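Local coordinates for biotin protein ligase-like protein of unknown function (Silicibacter sp., PDB 3BFM), which is of unknown function but resembles biotin protein ligases and belongs to the biotin/lipoate A/B protein ligase family, at residues P60-G72 and R106-T118. Residues are numbered along the deposited sequence; the frame is centred on the assembly and turned at random.
Sequences PLAKAMAMLPVCG and RLRIAASTDDPDT
Pro60, the N-cap of helix 61-64, lays its CB against the carbonyl oxygen of Pro116, 3.6 Å away, with Asp117 O close by. The next two amides dock the helix start onto the turn 115-118. Leu61 N donates to Thr118 O (2.9 Å) from above the carbonyl plane. With CG anti to the backbone N (chi1 -175°), Leu61 sends its two methyls down into the bend of the chain, CD1 onto Ala111 CB at 3.8 Å and CD2 over Thr113 O and the backbone of Asp114. Cut back to an alanine, Leu61 would lose both methyls, which is likely to open a gap between the helix start and Ala111 and to strip the 113-114 bend of this contact. Ala62 N reaches Pro116 O at 3.0 Å along a straighter path, 166° at the hydrogen, and on a lone pair. That receiving turn is stiffened from within, since Asp115 takes Asp117 N on OD1 and Thr118 OG1 on OD2, both from above its carboxylate plane. Met65, a selenomethionine, is bent at chi2 and chi3, which turns CE to Ile109 CG2, 3.7 Å away. Leu68 divides its two methyls between Leu107 and Ile109, strand residues that point toward the helix: CD1 runs past Leu107 CB at 3.6 Å, the two side chains sliding by in opposite directions, and CD2 lies more loosely beside Ile109 CG2, the side chains crossing at a slant. Leu107 CD1 sits 3.3 Å from Gly72 CA, so close that a side chain on this glycine would probably crowd that methyl. The short segments 67-72 and 106-111 run roughly antiparallel, at 150°, their axes 8.9 Å apart at closest approach. This is alpha/beta layer packing, a helix laid over one face of the mixed central sheet in the biotin/lipoate ligase-like domain.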
ATOM      1  N   PRO A  60       7.043  15.360 -10.468  1.00 22.85           N
ATOM      2  CA  PRO A  60       6.856  16.770 -10.133  1.00 22.23           C
ATOM      3  C   PRO A  60       5.409  17.122  -9.804  1.00 19.17           C
ATOM      4  O   PRO A  60       4.512  16.463 -10.303  1.00 19.49           O
ATOM      5  CB  PRO A  60       7.266  17.473 -11.418  1.00 23.22           C
ATOM      6  CG  PRO A  60       8.198  16.504 -12.086  1.00 24.16           C
ATOM      7  CD  PRO A  60       7.571  15.191 -11.837  1.00 26.23           C
ATOM      8  N   LEU A  61       5.209  18.191  -9.045  1.00 22.25           N
ATOM      9  CA  LEU A  61       3.863  18.618  -8.620  1.00 21.35           C
ATOM     10  C   LEU A  61       2.897  18.725  -9.779  1.00 22.34           C
ATOM     11  O   LEU A  61       1.732  18.394  -9.639  1.00 22.87           O
ATOM     12  CB  LEU A  61       3.927  19.966  -7.913  1.00 20.38           C
ATOM     13  CG  LEU A  61       2.611  20.471  -7.315  1.00 25.11           C
ATOM     14  CD1 LEU A  61       2.116  19.544  -6.208  1.00 22.28           C
ATOM     15  CD2 LEU A  61       2.777  21.899  -6.817  1.00 18.50           C
ATOM     16  N   ALA A  62       3.359  19.310 -10.889  1.00 22.55           N
ATOM     17  CA  ALA A  62       2.556  19.433 -12.101  1.00 23.37           C
ATOM     18  C   ALA A  62       1.803  18.148 -12.465  1.00 23.00           C
ATOM     19  O   ALA A  62       0.589  18.161 -12.739  1.00 24.63           O
ATOM     20  CB  ALA A  62       3.462  19.874 -13.254  1.00 23.15           C
ATOM     21  N   LYS A  63       2.536  17.041 -12.405  1.00 21.79           N
ATOM     22  CA  LYS A  63       2.032  15.707 -12.699  1.00 20.67           C
ATOM     23  C   LYS A  63       1.336  15.009 -11.535  1.00 19.59           C
ATOM     24  O   LYS A  63       0.503  14.096 -11.747  1.00 19.29           O
ATOM     25  CB  LYS A  63       3.171  14.854 -13.230  1.00 25.05           C
ATOM     26  CG  LYS A  63       3.724  15.467 -14.520  1.00 30.18           C
ATOM     27  CD  LYS A  63       4.222  14.438 -15.490  1.00 43.52           C
ATOM     28  CE  LYS A  63       4.567  15.095 -16.822  1.00 46.70           C
ATOM     29  NZ  LYS A  63       3.349  15.509 -17.606  1.00 41.87           N
ATOM     30  N   ALA A  64       1.672  15.410 -10.313  1.00 21.00           N
ATOM     31  CA  ALA A  64       1.106  14.783  -9.112  1.00 20.62           C
ATOM     32  C   ALA A  64      -0.342  15.236  -8.899  1.00 19.97           C
ATOM     33  O   ALA A  64      -1.125  14.547  -8.209  1.00 23.49           O
ATOM     34  CB  ALA A  64       1.954  15.122  -7.871  1.00 19.61           C
HETATM   35  N   MSE A  65      -0.686  16.404  -9.455  1.00 19.73           N
HETATM   36  CA  MSE A  65      -2.064  16.910  -9.426  1.00 17.54           C
HETATM   37  C   MSE A  65      -3.106  15.918  -9.981  1.00 17.44           C
HETATM   38  O   MSE A  65      -4.277  16.033  -9.619  1.00 16.49           O
HETATM   39  CB  MSE A  65      -2.163  18.220 -10.199  1.00 18.77           C
HETATM   40  CG  MSE A  65      -1.347  19.357  -9.667  1.00 19.87           C
HETATM   41 SE   MSE A  65      -1.581  19.623  -7.690  0.75 19.08          SE
HETATM   42  CE  MSE A  65      -3.353  20.062  -7.644  1.00 14.49           C
ATOM     43  N   ALA A  66      -2.695  14.979 -10.842  1.00 16.75           N
ATOM     44  CA  ALA A  66      -3.577  13.913 -11.347  1.00 18.04           C
ATOM     45  C   ALA A  66      -4.209  13.104 -10.213  1.00 15.00           C
ATOM     46  O   ALA A  66      -5.193  12.371 -10.417  1.00 16.29           O
ATOM     47  CB  ALA A  66      -2.814  13.005 -12.305  1.00 17.13           C
HETATM   48  N   MSE A  67      -3.659  13.210  -9.006  1.00 18.53           N
HETATM   49  CA  MSE A  67      -4.251  12.473  -7.898  1.00 19.41           C
HETATM   50  C   MSE A  67      -5.691  12.947  -7.615  1.00 17.86           C
HETATM   51  O   MSE A  67      -6.531  12.173  -7.119  1.00 18.52           O
HETATM   52  CB  MSE A  67      -3.389  12.596  -6.619  1.00 20.97           C
HETATM   53  CG  MSE A  67      -1.997  11.912  -6.736  1.00 16.33           C
HETATM   54 SE   MSE A  67      -2.148   9.994  -6.998  0.75 21.29          SE
HETATM   55  CE  MSE A  67      -1.887  10.086  -9.035  1.00 20.72           C
ATOM     56  N   LEU A  68      -5.975  14.229  -7.877  1.00 15.62           N
ATOM     57  CA  LEU A  68      -7.363  14.724  -7.709  1.00 15.46           C
ATOM     58  C   LEU A  68      -8.368  14.011  -8.641  1.00 17.65           C
ATOM     59  O   LEU A  68      -9.317  13.354  -8.151  1.00 19.13           O
ATOM     60  CB  LEU A  68      -7.442  16.250  -7.844  1.00 14.52           C
ATOM     61  CG  LEU A  68      -8.813  16.887  -7.673  1.00 18.77           C
ATOM     62  CD1 LEU A  68      -9.352  16.528  -6.281  1.00 19.69           C
ATOM     63  CD2 LEU A  68      -8.741  18.395  -7.827  1.00 19.66           C
ATOM     64  N   PRO A  69      -8.185  14.115  -9.987  1.00 16.51           N
ATOM     65  CA  PRO A  69      -9.071  13.323 -10.861  1.00 17.53           C
ATOM     66  C   PRO A  69      -9.096  11.823 -10.604  1.00 17.76           C
ATOM     67  O   PRO A  69     -10.166  11.197 -10.636  1.00 18.49           O
ATOM     68  CB  PRO A  69      -8.574  13.651 -12.272  1.00 19.78           C
ATOM     69  CG  PRO A  69      -7.396  14.501 -12.113  1.00 17.69           C
ATOM     70  CD  PRO A  69      -7.335  15.043 -10.767  1.00 15.70           C
ATOM     71  N   VAL A  70      -7.932  11.254 -10.331  1.00 17.84           N
ATOM     72  CA  VAL A  70      -7.845   9.857  -9.955  1.00 16.62           C
ATOM     73  C   VAL A  70      -8.753   9.519  -8.782  1.00 19.15           C
ATOM     74  O   VAL A  70      -9.490   8.541  -8.856  1.00 20.19           O
ATOM     75  CB  VAL A  70      -6.397   9.424  -9.679  1.00 16.37           C
ATOM     76  CG1 VAL A  70      -6.357   8.064  -8.938  1.00 15.08           C
ATOM     77  CG2 VAL A  70      -5.556   9.372 -10.957  1.00 21.12           C
ATOM     78  N   CYS A  71      -8.712  10.303  -7.702  1.00 18.59           N
ATOM     79  CA  CYS A  71      -9.552  10.006  -6.534  1.00 18.27           C
ATOM     80  C   CYS A  71     -11.034  10.351  -6.774  1.00 17.04           C
ATOM     81  O   CYS A  71     -11.933   9.817  -6.126  1.00 19.37           O
ATOM     82  CB  CYS A  71      -9.021  10.735  -5.307  1.00 17.45           C
ATOM     83  SG  CYS A  71      -7.420  10.028  -4.767  1.00 21.18           S
ATOM     84  N   GLY A  72     -11.295  11.244  -7.731  1.00 19.49           N
ATOM     85  CA  GLY A  72     -12.645  11.492  -8.181  1.00 16.94           C
ATOM     86  C   GLY A  72     -13.232  10.308  -8.902  1.00 17.33           C
ATOM     87  O   GLY A  72     -14.379   9.933  -8.658  1.00 18.63           O
ATOM     88  N   ARG A 106     -17.177  17.547  -1.952  1.00 15.89           N
ATOM     89  CA  ARG A 106     -16.008  17.941  -2.747  1.00 17.32           C
ATOM     90  C   ARG A 106     -14.816  17.121  -2.353  1.00 16.57           C
ATOM     91  O   ARG A 106     -14.742  16.574  -1.223  1.00 19.01           O
ATOM     92  CB  ARG A 106     -15.670  19.402  -2.538  1.00 16.97           C
ATOM     93  CG  ARG A 106     -15.382  19.692  -1.150  1.00 18.96           C
ATOM     94  CD  ARG A 106     -14.877  21.088  -0.894  1.00 27.05           C
ATOM     95  NE  ARG A 106     -14.701  21.244   0.548  1.00 34.69           N
ATOM     96  CZ  ARG A 106     -14.231  22.349   1.137  1.00 42.95           C
ATOM     97  NH1 ARG A 106     -13.863  23.403   0.408  1.00 39.31           N
ATOM     98  NH2 ARG A 106     -14.124  22.385   2.464  1.00 40.82           N
ATOM     99  N   LEU A 107     -13.908  17.005  -3.301  1.00 15.24           N
ATOM    100  CA  LEU A 107     -12.562  16.529  -3.064  1.00 14.86           C
ATOM    101  C   LEU A 107     -11.610  17.712  -2.984  1.00 18.96           C
ATOM    102  O   LEU A 107     -11.669  18.618  -3.810  1.00 20.03           O
ATOM    103  CB  LEU A 107     -12.107  15.604  -4.183  1.00 17.91           C
ATOM    104  CG  LEU A 107     -12.780  14.235  -4.267  1.00 21.22           C
ATOM    105  CD1 LEU A 107     -12.528  13.622  -5.685  1.00 31.86           C
ATOM    106  CD2 LEU A 107     -12.302  13.301  -3.184  1.00 27.17           C
ATOM    107  N   ARG A 108     -10.694  17.694  -2.014  1.00 14.45           N
ATOM    108  CA  ARG A 108      -9.696  18.740  -1.843  1.00 17.06           C
ATOM    109  C   ARG A 108      -8.336  18.119  -2.007  1.00 15.21           C
ATOM    110  O   ARG A 108      -8.167  16.898  -1.756  1.00 16.62           O
ATOM    111  CB  ARG A 108      -9.806  19.412  -0.451  1.00 19.43           C
ATOM    112  CG  ARG A 108     -11.007  20.335  -0.361  1.00 27.65           C
ATOM    113  CD  ARG A 108     -10.988  21.131   0.911  1.00 27.72           C
ATOM    114  NE  ARG A 108     -11.331  20.269   2.036  1.00 30.23           N
ATOM    115  CZ  ARG A 108     -11.205  20.618   3.314  1.00 32.93           C
ATOM    116  NH1 ARG A 108     -10.725  21.809   3.638  1.00 28.95           N
ATOM    117  NH2 ARG A 108     -11.555  19.764   4.268  1.00 32.18           N
ATOM    118  N   ILE A 109      -7.370  18.951  -2.363  1.00 14.74           N
ATOM    119  CA  ILE A 109      -5.997  18.493  -2.522  1.00 13.71           C
ATOM    120  C   ILE A 109      -5.006  19.516  -1.944  1.00 14.13           C
ATOM    121  O   ILE A 109      -5.196  20.741  -2.135  1.00 13.60           O
ATOM    122  CB  ILE A 109      -5.686  18.156  -4.014  1.00 16.10           C
ATOM    123  CG1 ILE A 109      -4.275  17.642  -4.134  1.00 11.97           C
ATOM    124  CG2 ILE A 109      -5.874  19.364  -4.995  1.00 16.04           C
ATOM    125  CD1 ILE A 109      -4.068  16.737  -5.355  1.00 15.48           C
ATOM    126  N   ALA A 110      -3.966  18.996  -1.268  1.00 14.96           N
ATOM    127  CA  ALA A 110      -2.879  19.810  -0.725  1.00 18.55           C
ATOM    128  C   ALA A 110      -1.596  19.088  -0.991  1.00 16.75           C
ATOM    129  O   ALA A 110      -1.555  17.862  -1.209  1.00 16.58           O
ATOM    130  CB  ALA A 110      -3.018  20.061   0.804  1.00 15.61           C
ATOM    131  N   ALA A 111      -0.525  19.851  -1.003  1.00 16.85           N
ATOM    132  CA  ALA A 111       0.782  19.240  -1.114  1.00 17.92           C
ATOM    133  C   ALA A 111       1.883  20.047  -0.396  1.00 20.39           C
ATOM    134  O   ALA A 111       1.654  21.171   0.042  1.00 20.17           O
ATOM    135  CB  ALA A 111       1.118  19.016  -2.603  1.00 19.34           C
ATOM    136  N   SER A 112       3.076  19.459  -0.345  1.00 21.62           N
ATOM    137  CA  SER A 112       4.183  19.938   0.490  1.00 23.33           C
ATOM    138  C   SER A 112       4.831  21.128  -0.142  1.00 24.11           C
ATOM    139  O   SER A 112       5.567  21.846   0.523  1.00 26.50           O
ATOM    140  CB  SER A 112       5.229  18.838   0.692  1.00 23.49           C
ATOM    141  OG  SER A 112       5.948  18.547  -0.513  1.00 23.49           O
ATOM    142  N   THR A 113       4.522  21.358  -1.416  1.00 23.59           N
ATOM    143  CA  THR A 113       5.116  22.418  -2.223  1.00 27.87           C
ATOM    144  C   THR A 113       4.034  23.019  -3.110  1.00 29.07           C
ATOM    145  O   THR A 113       2.985  22.396  -3.353  1.00 26.14           O
ATOM    146  CB  THR A 113       6.231  21.835  -3.147  1.00 31.09           C
ATOM    147  OG1 THR A 113       6.833  22.880  -3.929  1.00 28.78           O
ATOM    148  CG2 THR A 113       5.627  20.840  -4.102  1.00 20.85           C
ATOM    149  N   ASP A 114       4.268  24.242  -3.586  1.00 28.57           N
ATOM    150  CA  ASP A 114       3.454  24.825  -4.655  1.00 30.50           C
ATOM    151  C   ASP A 114       4.250  25.118  -5.933  1.00 31.32           C
ATOM    152  O   ASP A 114       3.728  25.712  -6.866  1.00 34.94           O
ATOM    153  CB  ASP A 114       2.740  26.088  -4.165  1.00 34.24           C
ATOM    154  CG  ASP A 114       3.691  27.199  -3.790  1.00 39.87           C
ATOM    155  OD1 ASP A 114       4.893  26.952  -3.548  1.00 52.14           O
ATOM    156  OD2 ASP A 114       3.221  28.348  -3.721  1.00 56.86           O
ATOM    157  N   ASP A 115       5.506  24.696  -5.989  1.00 31.93           N
ATOM    158  CA  ASP A 115       6.287  24.807  -7.215  1.00 31.06           C
ATOM    159  C   ASP A 115       5.949  23.644  -8.152  1.00 29.21           C
ATOM    160  O   ASP A 115       6.256  22.497  -7.840  1.00 26.77           O
ATOM    161  CB  ASP A 115       7.772  24.758  -6.879  1.00 31.74           C
ATOM    162  CG  ASP A 115       8.667  24.873  -8.115  1.00 38.48           C
ATOM    163  OD1 ASP A 115       8.160  25.028  -9.239  1.00 40.53           O
ATOM    164  OD2 ASP A 115       9.901  24.815  -7.947  1.00 55.66           O
ATOM    165  N   PRO A 116       5.368  23.934  -9.328  1.00 30.10           N
ATOM    166  CA  PRO A 116       5.030  22.878 -10.277  1.00 30.23           C
ATOM    167  C   PRO A 116       6.182  21.966 -10.668  1.00 29.36           C
ATOM    168  O   PRO A 116       5.948  20.823 -11.010  1.00 27.63           O
ATOM    169  CB  PRO A 116       4.540  23.642 -11.511  1.00 30.33           C
ATOM    170  CG  PRO A 116       4.080  24.927 -10.997  1.00 31.05           C
ATOM    171  CD  PRO A 116       4.961  25.258  -9.836  1.00 32.43           C
ATOM    172  N   ASP A 117       7.412  22.462 -10.608  1.00 31.45           N
ATOM    173  CA  ASP A 117       8.582  21.683 -10.999  1.00 32.96           C
ATOM    174  C   ASP A 117       9.165  20.776  -9.912  1.00 32.32           C
ATOM    175  O   ASP A 117       9.910  19.850 -10.224  1.00 36.04           O
ATOM    176  CB  ASP A 117       9.666  22.642 -11.507  1.00 36.05           C
ATOM    177  CG  ASP A 117       9.269  23.335 -12.808  1.00 41.08           C
ATOM    178  OD1 ASP A 117       8.571  22.701 -13.640  1.00 47.59           O
ATOM    179  OD2 ASP A 117       9.657  24.504 -12.999  1.00 53.94           O
ATOM    180  N   THR A 118       8.820  21.032  -8.648  1.00 28.75           N
ATOM    181  CA  THR A 118       9.360  20.306  -7.508  1.00 26.96           C
ATOM    182  C   THR A 118       8.549  19.028  -7.239  1.00 25.68           C
ATOM    183  O   THR A 118       7.318  19.061  -7.280  1.00 25.67           O
ATOM    184  CB  THR A 118       9.276  21.202  -6.271  1.00 28.17           C
ATOM    185  OG1 THR A 118      10.008  22.411  -6.537  1.00 37.97           O
ATOM    186  CG2 THR A 118       9.834  20.544  -5.041  1.00 28.95           C
TER